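Local coordinates for protein rhino (Drosophila melanogaster, PDB 5XYV) that binds Deadlock through its chromoshadow domain, a complex probably used to specify germline piRNA clusters, at residues Arg10-Asp15 against Lys34-Ile39; Asp15-Cys20 against Leu53-Tyr58; Asn24-Met29 against Ala41-Asp46. All blocks are in the same frame, centred on the assembly; numbering follows the deposited sequence.

Contact 1. Residues Arg10-Asp15 against Lys34-Ile39; sequences RGLDLD and KGCSSI
With CG anti to the carbonyl carbon (chi1 -69°) and its later torsions all close to 180°, Lys-34 sends a straight aliphatic chain across the side chain of Asp-15, the two crossing at about a right angle. Its CG rests 3.5 Å from Asp-15 OD1, and its CE passes 3.6 Å from the carbonyl O of Leu-14. The ammonium meets neither acid: Lys-34 NZ stays 5.5 Å from Asp-15 OD1 and equally far from Asp-13 OD2, an attraction that is probably felt at range without forming a salt bridge. At the backbone the grip is direct, since Lys-34 N donates a nearly straight bond of 2.8 Å to Asp-13 O. This bond lies at the base of the loop that turns the chain toward strand 39-43 of the chromoshadow sheet, next to the backbone pairing of Asp-15 with Thr-32 in the antiparallel strands 14-23 and 26-33. Farther round that loop, Cys-36 CB meets the Leu-12 CD1 methyl at 3.5 Å. Arg-10 bends at chi3 (130°), laying one face of its guanidinium over Ser-38, with NH2 3.5 Å from Ser-38 CB; the hydroxyl is near but badly angled for a hydrogen bond. Cys-36 SG approaches the same group obliquely, 3.8 Å from Arg-10 NE, while accepting a well-aimed 3.4 Å bond from Ser-38 N that ties the loop to itself. The charge of Arg-10 is answered by Asp-40, which forms a salt bridge with NH1, and Trp-33 packs against both Arg-10 and Leu-12.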
ATOM      1  N   ARG B  10       4.307 -23.648  -5.843  1.00 43.42           N
ATOM      2  CA  ARG B  10       4.214 -24.655  -4.793  1.00 40.01           C
ATOM      3  C   ARG B  10       2.800 -25.190  -4.718  1.00 39.36           C
ATOM      4  O   ARG B  10       2.557 -26.267  -4.174  1.00 37.00           O
ATOM      5  CB  ARG B  10       4.618 -24.086  -3.436  1.00 36.83           C
ATOM      6  CG  ARG B  10       6.053 -23.648  -3.362  1.00 35.21           C
ATOM      7  CD  ARG B  10       6.394 -23.162  -1.965  1.00 37.49           C
ATOM      8  NE  ARG B  10       7.612 -23.824  -1.504  1.00 47.54           N
ATOM      9  CZ  ARG B  10       8.812 -23.257  -1.491  1.00 38.19           C
ATOM     10  NH1 ARG B  10       8.955 -22.004  -1.878  1.00 38.55           N
ATOM     11  NH2 ARG B  10       9.859 -23.930  -1.058  1.00 38.41           N
ATOM     12  N   GLY B  11       1.868 -24.414  -5.261  1.00 39.17           N
ATOM     13  CA  GLY B  11       0.468 -24.744  -5.198  1.00 34.94           C
ATOM     14  C   GLY B  11      -0.050 -24.735  -3.773  1.00 39.14           C
ATOM     15  O   GLY B  11      -1.042 -25.400  -3.487  1.00 39.71           O
ATOM     16  N   LEU B  12       0.609 -24.003  -2.873  1.00 32.87           N
ATOM     17  CA  LEU B  12       0.102 -23.883  -1.501  1.00 33.69           C
ATOM     18  C   LEU B  12      -0.673 -22.593  -1.271  1.00 37.64           C
ATOM     19  O   LEU B  12      -0.624 -21.667  -2.085  1.00 38.44           O
ATOM     20  CB  LEU B  12       1.237 -23.970  -0.481  1.00 36.04           C
ATOM     21  CG  LEU B  12       2.239 -25.107  -0.646  1.00 36.96           C
ATOM     22  CD1 LEU B  12       3.447 -24.881   0.255  1.00 33.12           C
ATOM     23  CD2 LEU B  12       1.564 -26.431  -0.324  1.00 32.87           C
ATOM     24  N   ASP B  13      -1.385 -22.539  -0.154  1.00 40.04           N
ATOM     25  CA  ASP B  13      -2.138 -21.352   0.217  1.00 38.39           C
ATOM     26  C   ASP B  13      -1.279 -20.347   0.979  1.00 38.83           C
ATOM     27  O   ASP B  13      -0.472 -20.720   1.841  1.00 39.95           O
ATOM     28  CB  ASP B  13      -3.353 -21.741   1.053  1.00 43.28           C
ATOM     29  CG  ASP B  13      -4.467 -22.332   0.216  1.00 53.17           C
ATOM     30  OD1 ASP B  13      -4.536 -22.027  -1.000  1.00 56.94           O
ATOM     31  OD2 ASP B  13      -5.273 -23.104   0.773  1.00 50.56           O
ATOM     32  N   LEU B  14      -1.457 -19.068   0.650  1.00 39.75           N
ATOM     33  CA  LEU B  14      -0.693 -17.988   1.271  1.00 35.46           C
ATOM     34  C   LEU B  14      -0.843 -18.013   2.796  1.00 39.05           C
ATOM     35  O   LEU B  14      -1.958 -18.138   3.308  1.00 37.78           O
ATOM     36  CB  LEU B  14      -1.139 -16.632   0.714  1.00 34.05           C
ATOM     37  CG  LEU B  14      -0.339 -15.387   1.100  1.00 37.15           C
ATOM     38  CD1 LEU B  14       1.072 -15.461   0.572  1.00 32.48           C
ATOM     39  CD2 LEU B  14      -1.020 -14.137   0.578  1.00 34.95           C
ATOM     40  N   ASP B  15       0.275 -17.921   3.515  1.00 35.50           N
ATOM     41  CA  ASP B  15       0.215 -17.909   4.968  1.00 38.21           C
ATOM     42  C   ASP B  15       0.281 -16.459   5.426  1.00 35.04           C
ATOM     43  O   ASP B  15      -0.762 -15.814   5.623  1.00 42.29           O
ATOM     44  CB  ASP B  15       1.349 -18.732   5.583  1.00 39.09           C
ATOM     45  CG  ASP B  15       1.072 -19.128   7.028  1.00 43.45           C
ATOM     46  OD1 ASP B  15      -0.117 -19.194   7.407  1.00 49.48           O
ATOM     47  OD2 ASP B  15       2.049 -19.368   7.769  1.00 46.97           O
ATOM     48  N   LYS B  34       1.108 -21.866   3.789  1.00 32.46           N
ATOM     49  CA  LYS B  34       0.621 -22.780   4.811  1.00 37.51           C
ATOM     50  C   LYS B  34       1.192 -24.175   4.632  1.00 39.47           C
ATOM     51  O   LYS B  34       1.139 -24.746   3.532  1.00 37.65           O
ATOM     52  CB  LYS B  34      -0.903 -22.835   4.800  1.00 37.78           C
ATOM     53  CG  LYS B  34      -1.559 -21.545   5.284  1.00 42.99           C
ATOM     54  CD  LYS B  34      -3.073 -21.601   5.184  1.00 40.53           C
ATOM     55  CE  LYS B  34      -3.686 -20.292   5.638  1.00 43.17           C
ATOM     56  NZ  LYS B  34      -5.167 -20.285   5.467  1.00 54.03           N
ATOM     57  N   GLY B  35       1.750 -24.715   5.716  1.00 39.23           N
ATOM     58  CA  GLY B  35       2.262 -26.071   5.702  1.00 41.49           C
ATOM     59  C   GLY B  35       3.716 -26.129   5.286  1.00 45.42           C
ATOM     60  O   GLY B  35       4.348 -27.191   5.320  1.00 51.31           O
ATOM     61  N   CYS B  36       4.248 -24.973   4.897  1.00 38.12           N
ATOM     62  CA  CYS B  36       5.625 -24.866   4.445  1.00 35.43           C
ATOM     63  C   CYS B  36       6.410 -23.847   5.250  1.00 34.26           C
ATOM     64  O   CYS B  36       5.872 -22.826   5.656  1.00 36.65           O
ATOM     65  CB  CYS B  36       5.668 -24.501   2.960  1.00 37.23           C
ATOM     66  SG  CYS B  36       7.331 -24.242   2.292  1.00 40.72           S
ATOM     67  N   SER B  37       7.697 -24.120   5.433  1.00 34.16           N
ATOM     68  CA  SER B  37       8.562 -23.286   6.249  1.00 35.51           C
ATOM     69  C   SER B  37       9.358 -22.233   5.468  1.00 36.55           C
ATOM     70  O   SER B  37       9.903 -21.306   6.059  1.00 32.84           O
ATOM     71  CB  SER B  37       9.527 -24.183   7.021  1.00 37.23           C
ATOM     72  OG  SER B  37      10.428 -23.403   7.774  1.00 43.71           O
ATOM     73  N   SER B  38       9.423 -22.381   4.145  1.00 35.03           N
ATOM     74  CA  SER B  38      10.267 -21.511   3.317  1.00 35.99           C
ATOM     75  C   SER B  38       9.696 -20.103   3.169  1.00 35.81           C
ATOM     76  O   SER B  38       8.486 -19.900   3.346  1.00 32.54           O
ATOM     77  CB  SER B  38      10.469 -22.130   1.926  1.00 36.84           C
ATOM     78  OG  SER B  38      11.013 -23.426   2.013  1.00 37.87           O
ATOM     79  N   ILE B  39      10.573 -19.148   2.845  1.00 36.21           N
ATOM     80  CA  ILE B  39      10.189 -17.758   2.589  1.00 35.60           C
ATOM     81  C   ILE B  39      10.448 -17.436   1.119  1.00 34.63           C
ATOM     82  O   ILE B  39      11.572 -17.572   0.646  1.00 31.06           O
ATOM     83  CB  ILE B  39      10.971 -16.752   3.485  1.00 34.29           C
ATOM     84  CG1 ILE B  39      10.864 -17.140   4.962  1.00 38.23           C
ATOM     85  CG2 ILE B  39      10.495 -15.297   3.261  1.00 31.23           C
ATOM     86  CD1 ILE B  39      11.532 -16.149   5.896  1.00 35.44           C
TER

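Contact 2. Residues Asp15-Cys20 against Leu53-Tyr58; sequences DKILHC and LQIIKY
The ring of Tyr-58 receives the Ile-17 CG2 methyl over the centre of one face, in a CH-pi contact 3.8 Å from the ring centroid and only 13° off the normal. At the ring's edge, near its plane, lies Cys-20 SG, 5.4 Å from the centroid, a sulfur-aromatic contact. Ile-17 splits its two branches between partners: CG2 stands anti to the backbone N and meets the ring, whereas the other branch, with CG1 anti to the carbonyl carbon (chi1 -55°), carries CD1 to within 3.9 Å of Ile-55 CG1, one turn back along the helix. Past the ring, the Tyr-58 hydroxyl reaches the strand backbone, 3.4 Å from His-19 CA; the neighbouring amide of Cys-20 is equally near but too poorly aimed to bond. The hydroxyl instead shares a water with the strand, 2.9 Å from OH, and that water donates to Leu-18 O. A second water lies between Asp-15 O and Gln-54 OE1, 2.6 Å from the latter, though with further acceptors around it these two bonds need not both hold at once. With an alanine instead of Tyr-58, the Ile-17 methyl and the Cys-20 sulfur would probably lose their aromatic partner, and the water its link from the ring to Leu-18. Thr-52 of a Deadlock chain packs on Tyr-58, His-19 and Cys-20. The strand carries two classic beta bulges, Asp-15 and Lys-16 facing Thr-32, and Leu-18 and His-19 facing Phe-30. Ile-56 of the second subunit packs against Ile-55 and Ile-56 of this helix. A helix lying 36° to the strand and packing against a second subunit is the arrangement of the chromoshadow dimer, as in HP1 proteins.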
ATOM      1  N   ASP B  15       0.275 -17.921   3.515  1.00 35.50           N
ATOM      2  CA  ASP B  15       0.215 -17.909   4.968  1.00 38.21           C
ATOM      3  C   ASP B  15       0.281 -16.459   5.426  1.00 35.04           C
ATOM      4  O   ASP B  15      -0.762 -15.814   5.623  1.00 42.29           O
ATOM      5  CB  ASP B  15       1.349 -18.732   5.583  1.00 39.09           C
ATOM      6  CG  ASP B  15       1.072 -19.128   7.028  1.00 43.45           C
ATOM      7  OD1 ASP B  15      -0.117 -19.194   7.407  1.00 49.48           O
ATOM      8  OD2 ASP B  15       2.049 -19.368   7.769  1.00 46.97           O
ATOM      9  N   LYS B  16       1.503 -15.951   5.585  1.00 30.64           N
ATOM     10  CA  LYS B  16       1.753 -14.557   5.978  1.00 36.01           C
ATOM     11  C   LYS B  16       2.508 -13.779   4.868  1.00 30.03           C
ATOM     12  O   LYS B  16       3.271 -14.368   4.090  1.00 30.17           O
ATOM     13  CB  LYS B  16       2.547 -14.503   7.310  1.00 32.32           C
ATOM     14  CG  LYS B  16       1.967 -15.306   8.491  1.00 38.26           C
ATOM     15  CD  LYS B  16       0.451 -15.385   8.457  1.00 54.04           C
ATOM     16  CE  LYS B  16      -0.173 -16.542   9.306  1.00 52.24           C
ATOM     17  NZ  LYS B  16      -0.306 -16.248  10.802  1.00 52.20           N
ATOM     18  N   ILE B  17       2.292 -12.461   4.804  1.00 28.89           N
ATOM     19  CA  ILE B  17       3.170 -11.549   4.062  1.00 26.45           C
ATOM     20  C   ILE B  17       4.083 -10.888   5.063  1.00 30.13           C
ATOM     21  O   ILE B  17       3.609 -10.113   5.896  1.00 32.38           O
ATOM     22  CB  ILE B  17       2.401 -10.452   3.301  1.00 28.02           C
ATOM     23  CG1 ILE B  17       1.353 -11.069   2.371  1.00 29.44           C
ATOM     24  CG2 ILE B  17       3.372  -9.511   2.567  1.00 23.01           C
ATOM     25  CD1 ILE B  17       0.730 -10.079   1.384  1.00 25.55           C
ATOM     26  N   LEU B  18       5.378 -11.191   5.000  1.00 31.37           N
ATOM     27  CA  LEU B  18       6.327 -10.707   6.001  1.00 33.21           C
ATOM     28  C   LEU B  18       6.888  -9.330   5.712  1.00 30.40           C
ATOM     29  O   LEU B  18       7.244  -8.595   6.630  1.00 32.67           O
ATOM     30  CB  LEU B  18       7.502 -11.673   6.145  1.00 31.01           C
ATOM     31  CG  LEU B  18       7.138 -13.135   6.338  1.00 33.47           C
ATOM     32  CD1 LEU B  18       8.383 -14.018   6.443  1.00 31.66           C
ATOM     33  CD2 LEU B  18       6.225 -13.278   7.562  1.00 35.71           C
ATOM     34  N   HIS B  19       6.964  -8.969   4.438  1.00 30.03           N
ATOM     35  CA  HIS B  19       7.824  -7.866   4.066  1.00 32.46           C
ATOM     36  C   HIS B  19       7.700  -7.585   2.558  1.00 31.09           C
ATOM     37  O   HIS B  19       7.148  -8.417   1.828  1.00 34.39           O
ATOM     38  CB  HIS B  19       9.263  -8.229   4.498  1.00 41.22           C
ATOM     39  CG  HIS B  19      10.311  -7.300   4.007  1.00 36.88           C
ATOM     40  ND1 HIS B  19      10.292  -5.943   4.274  1.00 43.44           N
ATOM     41  CD2 HIS B  19      11.418  -7.520   3.267  1.00 41.29           C
ATOM     42  CE1 HIS B  19      11.338  -5.375   3.711  1.00 47.99           C
ATOM     43  NE2 HIS B  19      12.041  -6.311   3.087  1.00 44.85           N
ATOM     44  N   CYS B  20       8.156  -6.420   2.089  1.00 26.85           N
ATOM     45  CA  CYS B  20       8.190  -6.183   0.645  1.00 30.96           C
ATOM     46  C   CYS B  20       9.384  -5.330   0.234  1.00 30.20           C
ATOM     47  O   CYS B  20      10.031  -4.705   1.050  1.00 31.95           O
ATOM     48  CB  CYS B  20       6.902  -5.519   0.140  1.00 26.49           C
ATOM     49  SG  CYS B  20       6.647  -3.824   0.686  1.00 44.71           S
ATOM     50  N   LEU B  53      -7.436  -9.152  -0.498  1.00 26.85           N
ATOM     51  CA  LEU B  53      -7.694  -8.573   0.819  1.00 25.86           C
ATOM     52  C   LEU B  53      -6.551  -8.790   1.795  1.00 28.11           C
ATOM     53  O   LEU B  53      -6.347  -7.983   2.704  1.00 25.74           O
ATOM     54  CB  LEU B  53      -8.990  -9.118   1.424  1.00 27.40           C
ATOM     55  CG  LEU B  53     -10.310  -8.702   0.778  1.00 28.67           C
ATOM     56  CD1 LEU B  53     -11.448  -9.447   1.440  1.00 33.14           C
ATOM     57  CD2 LEU B  53     -10.501  -7.200   0.935  1.00 32.26           C
ATOM     58  N   GLN B  54      -5.806  -9.876   1.626  1.00 26.36           N
ATOM     59  CA  GLN B  54      -4.650 -10.089   2.487  1.00 32.31           C
ATOM     60  C   GLN B  54      -3.544  -9.089   2.158  1.00 31.40           C
ATOM     61  O   GLN B  54      -2.858  -8.600   3.050  1.00 30.51           O
ATOM     62  CB  GLN B  54      -4.144 -11.526   2.367  1.00 36.19           C
ATOM     63  CG  GLN B  54      -4.919 -12.491   3.230  1.00 39.17           C
ATOM     64  CD  GLN B  54      -4.436 -13.911   3.106  1.00 43.92           C
ATOM     65  OE1 GLN B  54      -3.369 -14.260   3.609  1.00 43.31           O
ATOM     66  NE2 GLN B  54      -5.241 -14.753   2.473  1.00 43.71           N
ATOM     67  N   ILE B  55      -3.386  -8.784   0.877  1.00 24.71           N
ATOM     68  CA  ILE B  55      -2.398  -7.814   0.430  1.00 26.88           C
ATOM     69  C   ILE B  55      -2.771  -6.400   0.885  1.00 27.80           C
ATOM     70  O   ILE B  55      -1.913  -5.648   1.336  1.00 24.17           O
ATOM     71  CB  ILE B  55      -2.247  -7.842  -1.118  1.00 27.93           C
ATOM     72  CG1 ILE B  55      -1.733  -9.213  -1.560  1.00 26.30           C
ATOM     73  CG2 ILE B  55      -1.309  -6.732  -1.606  1.00 24.49           C
ATOM     74  CD1 ILE B  55      -1.750  -9.440  -3.046  1.00 25.39           C
ATOM     75  N   ILE B  56      -4.054  -6.050   0.760  1.00 28.41           N
ATOM     76  CA  ILE B  56      -4.557  -4.766   1.215  1.00 26.52           C
ATOM     77  C   ILE B  56      -4.395  -4.632   2.732  1.00 31.85           C
ATOM     78  O   ILE B  56      -4.019  -3.564   3.232  1.00 27.04           O
ATOM     79  CB  ILE B  56      -6.034  -4.579   0.813  1.00 27.45           C
ATOM     80  CG1 ILE B  56      -6.145  -4.378  -0.695  1.00 22.06           C
ATOM     81  CG2 ILE B  56      -6.667  -3.408   1.536  1.00 22.66           C
ATOM     82  CD1 ILE B  56      -7.565  -4.422  -1.206  1.00 25.04           C
ATOM     83  N   LYS B  57      -4.637  -5.716   3.463  1.00 33.81           N
ATOM     84  CA  LYS B  57      -4.495  -5.655   4.914  1.00 33.22           C
ATOM     85  C   LYS B  57      -3.039  -5.483   5.317  1.00 29.93           C
ATOM     86  O   LYS B  57      -2.748  -4.827   6.308  1.00 27.20           O
ATOM     87  CB  LYS B  57      -5.097  -6.895   5.588  1.00 34.17           C
ATOM     88  CG  LYS B  57      -5.893  -6.542   6.850  1.00 44.07           C
ATOM     89  CD  LYS B  57      -6.229  -7.755   7.724  1.00 48.98           C
ATOM     90  CE  LYS B  57      -6.854  -8.894   6.916  1.00 53.16           C
ATOM     91  NZ  LYS B  57      -8.163  -8.524   6.289  1.00 46.78           N
ATOM     92  N   TYR B  58      -2.129  -6.071   4.548  1.00 29.88           N
ATOM     93  CA  TYR B  58      -0.704  -5.875   4.789  1.00 30.32           C
ATOM     94  C   TYR B  58      -0.319  -4.419   4.598  1.00 24.88           C
ATOM     95  O   TYR B  58       0.429  -3.874   5.393  1.00 28.92           O
ATOM     96  CB  TYR B  58       0.154  -6.758   3.872  1.00 29.73           C
ATOM     97  CG  TYR B  58       1.620  -6.362   3.915  1.00 24.95           C
ATOM     98  CD1 TYR B  58       2.434  -6.761   4.960  1.00 27.69           C
ATOM     99  CD2 TYR B  58       2.180  -5.575   2.915  1.00 26.64           C
ATOM    100  CE1 TYR B  58       3.765  -6.385   5.018  1.00 32.49           C
ATOM    101  CE2 TYR B  58       3.500  -5.191   2.964  1.00 29.78           C
ATOM    102  CZ  TYR B  58       4.293  -5.606   4.014  1.00 34.57           C
ATOM    103  OH  TYR B  58       5.618  -5.237   4.059  1.00 33.58           O
TER
HETATM  104  O   HOH W   1      -3.929 -16.270   5.099  1.00 48.85           O
HETATM  105  O   HOH W   2       6.775  -5.400   6.740  1.00 40.45           O

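Contact 3. Residues Asn24-Met29 against Ala41-Asp46; sequences NDDLFM and AVHIND
His-43, Met-29 and Ile-44 bury more surface here than any other residue. The imidazole of His-43 turns its edge to the face of Phe-28 in a T-shaped pair, centroids 5.1 Å apart and planes at 90°, with CD2 above the rim of the phenyl ring. From the same imidazole, NE2 donates a 2.9 Å hydrogen bond to Asp-26 OD1, using the anti lone pair of the carboxylate; the bond is bent, and the oxygen lies 21° out of the ring plane. Met-29 pairs with Val-42 in antiparallel register through two backbone bonds, Met-29 N to Val-42 O and Val-42 N to Met-29 O, each 2.8 Å. Their side chains occupy the sheet face opposite Phe-28 and His-43, the face where Met-29 also meets Tyr-58. Ile-44 adds a further backbone bond, its N to Leu-27 O at 3.0 Å. Its CG1, anti to the backbone N (chi1 -173°), carries CD1 to Leu-27 CD2, 3.8 Å away, while Ile-44 CB lies near Met-29 CG. Across the outer edge of strand 39-43, His-18 of a Deadlock chain bonds to Ala-41 N. Because His-43 ND1 accepts a 3.0 Å bond from Asn-45 N while NE2 donates to Asp-26, the ring is consistent with a neutral imidazole protonated at NE2 and probably polarised by the carboxylate.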
ATOM      1  N   ASN B  24      12.261  -0.051  -8.775  1.00 46.06           N
ATOM      2  CA  ASN B  24      11.601   0.748  -9.794  1.00 49.45           C
ATOM      3  C   ASN B  24      10.094   0.525  -9.681  1.00 51.32           C
ATOM      4  O   ASN B  24       9.482   0.843  -8.656  1.00 56.86           O
ATOM      5  CB  ASN B  24      12.095   0.386 -11.203  1.00 48.43           C
ATOM      6  CG  ASN B  24      13.531   0.797 -11.440  1.00 53.81           C
ATOM      7  OD1 ASN B  24      14.123   1.511 -10.631  1.00 57.03           O
ATOM      8  ND2 ASN B  24      14.112   0.322 -12.541  1.00 60.93           N
ATOM      9  N   ASP B  25       9.517  -0.057 -10.727  1.00 52.24           N
ATOM     10  CA  ASP B  25       8.079  -0.275 -10.813  1.00 51.52           C
ATOM     11  C   ASP B  25       7.703  -1.685 -10.382  1.00 48.11           C
ATOM     12  O   ASP B  25       6.528  -2.046 -10.348  1.00 53.17           O
ATOM     13  CB  ASP B  25       7.592  -0.019 -12.242  1.00 62.63           C
ATOM     14  CG  ASP B  25       7.715   1.440 -12.650  1.00 74.13           C
ATOM     15  OD1 ASP B  25       7.676   2.318 -11.760  1.00 71.46           O
ATOM     16  OD2 ASP B  25       7.852   1.698 -13.868  1.00 77.64           O
ATOM     17  N   ASP B  26       8.707  -2.490 -10.066  1.00 44.04           N
ATOM     18  CA  ASP B  26       8.447  -3.845  -9.612  1.00 36.78           C
ATOM     19  C   ASP B  26       8.374  -3.925  -8.105  1.00 34.10           C
ATOM     20  O   ASP B  26       9.273  -3.465  -7.402  1.00 38.27           O
ATOM     21  CB  ASP B  26       9.518  -4.808 -10.137  1.00 35.76           C
ATOM     22  CG  ASP B  26       9.367  -5.079 -11.603  1.00 33.97           C
ATOM     23  OD1 ASP B  26       8.316  -5.639 -11.979  1.00 34.73           O
ATOM     24  OD2 ASP B  26      10.282  -4.723 -12.373  1.00 33.06           O
ATOM     25  N   LEU B  27       7.286  -4.503  -7.615  1.00 27.86           N
ATOM     26  CA  LEU B  27       7.118  -4.705  -6.187  1.00 31.17           C
ATOM     27  C   LEU B  27       7.106  -6.193  -5.911  1.00 28.78           C
ATOM     28  O   LEU B  27       6.302  -6.938  -6.482  1.00 25.23           O
ATOM     29  CB  LEU B  27       5.823  -4.053  -5.670  1.00 25.07           C
ATOM     30  CG  LEU B  27       5.541  -4.071  -4.162  1.00 30.44           C
ATOM     31  CD1 LEU B  27       6.687  -3.459  -3.368  1.00 27.40           C
ATOM     32  CD2 LEU B  27       4.188  -3.394  -3.805  1.00 29.79           C
ATOM     33  N   PHE B  28       7.997  -6.622  -5.027  1.00 29.47           N
ATOM     34  CA  PHE B  28       8.039  -8.019  -4.627  1.00 25.90           C
ATOM     35  C   PHE B  28       7.595  -8.145  -3.189  1.00 26.28           C
ATOM     36  O   PHE B  28       7.876  -7.263  -2.367  1.00 25.57           O
ATOM     37  CB  PHE B  28       9.437  -8.589  -4.811  1.00 20.91           C
ATOM     38  CG  PHE B  28       9.787  -8.824  -6.227  1.00 24.03           C
ATOM     39  CD1 PHE B  28       9.500 -10.039  -6.820  1.00 23.23           C
ATOM     40  CD2 PHE B  28      10.408  -7.835  -6.978  1.00 26.39           C
ATOM     41  CE1 PHE B  28       9.817 -10.266  -8.142  1.00 24.80           C
ATOM     42  CE2 PHE B  28      10.724  -8.054  -8.306  1.00 24.49           C
ATOM     43  CZ  PHE B  28      10.425  -9.266  -8.884  1.00 23.27           C
ATOM     44  N   MET B  29       6.883  -9.232  -2.910  1.00 21.64           N
ATOM     45  CA  MET B  29       6.432  -9.550  -1.579  1.00 22.21           C
ATOM     46  C   MET B  29       7.160 -10.784  -1.102  1.00 22.00           C
ATOM     47  O   MET B  29       7.382 -11.714  -1.879  1.00 21.99           O
ATOM     48  CB  MET B  29       4.917  -9.776  -1.563  1.00 28.66           C
ATOM     49  CG  MET B  29       4.156  -8.941  -2.572  1.00 26.55           C
ATOM     50  SD  MET B  29       3.915  -7.258  -1.980  1.00 34.26           S
ATOM     51  CE  MET B  29       2.893  -7.581  -0.533  1.00 26.80           C
ATOM     52  N   ALA B  41      10.142 -14.890  -2.447  1.00 22.38           N
ATOM     53  CA  ALA B  41       9.859 -13.622  -3.092  1.00 22.69           C
ATOM     54  C   ALA B  41       8.877 -13.902  -4.218  1.00 26.07           C
ATOM     55  O   ALA B  41       9.120 -14.764  -5.071  1.00 27.84           O
ATOM     56  CB  ALA B  41      11.105 -12.967  -3.623  1.00 24.16           C
ATOM     57  N   VAL B  42       7.782 -13.157  -4.217  1.00 21.86           N
ATOM     58  CA  VAL B  42       6.703 -13.325  -5.165  1.00 21.63           C
ATOM     59  C   VAL B  42       6.394 -11.962  -5.741  1.00 21.17           C
ATOM     60  O   VAL B  42       6.211 -11.010  -4.984  1.00 23.18           O
ATOM     61  CB  VAL B  42       5.473 -13.919  -4.469  1.00 30.62           C
ATOM     62  CG1 VAL B  42       4.203 -13.631  -5.255  1.00 33.48           C
ATOM     63  CG2 VAL B  42       5.684 -15.410  -4.231  1.00 27.91           C
ATOM     64  N   HIS B  43       6.354 -11.838  -7.062  1.00 21.41           N
ATOM     65  CA  HIS B  43       5.991 -10.546  -7.648  1.00 24.23           C
ATOM     66  C   HIS B  43       4.544 -10.242  -7.301  1.00 26.39           C
ATOM     67  O   HIS B  43       3.739 -11.173  -7.230  1.00 27.14           O
ATOM     68  CB  HIS B  43       6.195 -10.531  -9.159  1.00 28.14           C
ATOM     69  CG  HIS B  43       6.057  -9.175  -9.760  1.00 29.40           C
ATOM     70  ND1 HIS B  43       4.839  -8.646 -10.149  1.00 29.51           N
ATOM     71  CD2 HIS B  43       6.971  -8.208 -10.007  1.00 28.45           C
ATOM     72  CE1 HIS B  43       5.020  -7.438 -10.636  1.00 28.91           C
ATOM     73  NE2 HIS B  43       6.310  -7.140 -10.553  1.00 25.87           N
ATOM     74  N   ILE B  44       4.212  -8.962  -7.067  1.00 26.69           N
ATOM     75  CA  ILE B  44       2.885  -8.629  -6.545  1.00 24.03           C
ATOM     76  C   ILE B  44       1.831  -9.032  -7.554  1.00 23.58           C
ATOM     77  O   ILE B  44       0.704  -9.369  -7.179  1.00 28.55           O
ATOM     78  CB  ILE B  44       2.721  -7.112  -6.186  1.00 24.59           C
ATOM     79  CG1 ILE B  44       1.372  -6.874  -5.497  1.00 27.98           C
ATOM     80  CG2 ILE B  44       2.822  -6.205  -7.413  1.00 20.98           C
ATOM     81  CD1 ILE B  44       1.216  -5.511  -4.946  1.00 31.45           C
ATOM     82  N   ASN B  45       2.189  -9.012  -8.835  1.00 27.56           N
ATOM     83  CA  ASN B  45       1.246  -9.420  -9.871  1.00 28.10           C
ATOM     84  C   ASN B  45       0.849 -10.885  -9.748  1.00 29.20           C
ATOM     85  O   ASN B  45      -0.208 -11.284 -10.226  1.00 26.01           O
ATOM     86  CB  ASN B  45       1.817  -9.158 -11.268  1.00 27.47           C
ATOM     87  CG  ASN B  45       1.874  -7.675 -11.613  1.00 32.45           C
ATOM     88  OD1 ASN B  45       1.150  -6.864 -11.043  1.00 29.16           O
ATOM     89  ND2 ASN B  45       2.740  -7.322 -12.554  1.00 30.38           N
ATOM     90  N   ASP B  46       1.702 -11.690  -9.123  1.00 28.06           N
ATOM     91  CA  ASP B  46       1.432 -13.121  -9.019  1.00 33.74           C
ATOM     92  C   ASP B  46       0.402 -13.467  -7.935  1.00 31.53           C
ATOM     93  O   ASP B  46      -0.118 -14.571  -7.903  1.00 30.46           O
ATOM     94  CB  ASP B  46       2.733 -13.891  -8.752  1.00 32.78           C
ATOM     95  CG  ASP B  46       3.680 -13.898  -9.947  1.00 40.11           C
ATOM     96  OD1 ASP B  46       3.216 -13.705 -11.100  1.00 43.13           O
ATOM     97  OD2 ASP B  46       4.894 -14.118  -9.725  1.00 42.74           O
TER

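Overall arrangement
The three contacts lie in one small chromoshadow domain built on an antiparallel sheet in the order 14-23, 26-33, 39-43. Contacts 1 and 2 share Asp-15 on strand 14-23 and have centres about 13 Å apart; contact 3, about 12 Å from contact 2, belongs to the 26-33/39-43 hairpin. Contacts 1 and 3 lie on opposite sides of the chain's centre, about 17 Å apart. Along the chain, the segments of contact 1 alternate with those of both others, and contact 3 nests inside the loop contact 2 closes with helix 52-61; Met-29 joins those two by packing on Ile-17, Cys-20 and Tyr-58. Contacts 2 and 3 both reach the second subunit, linking domain core and dimer.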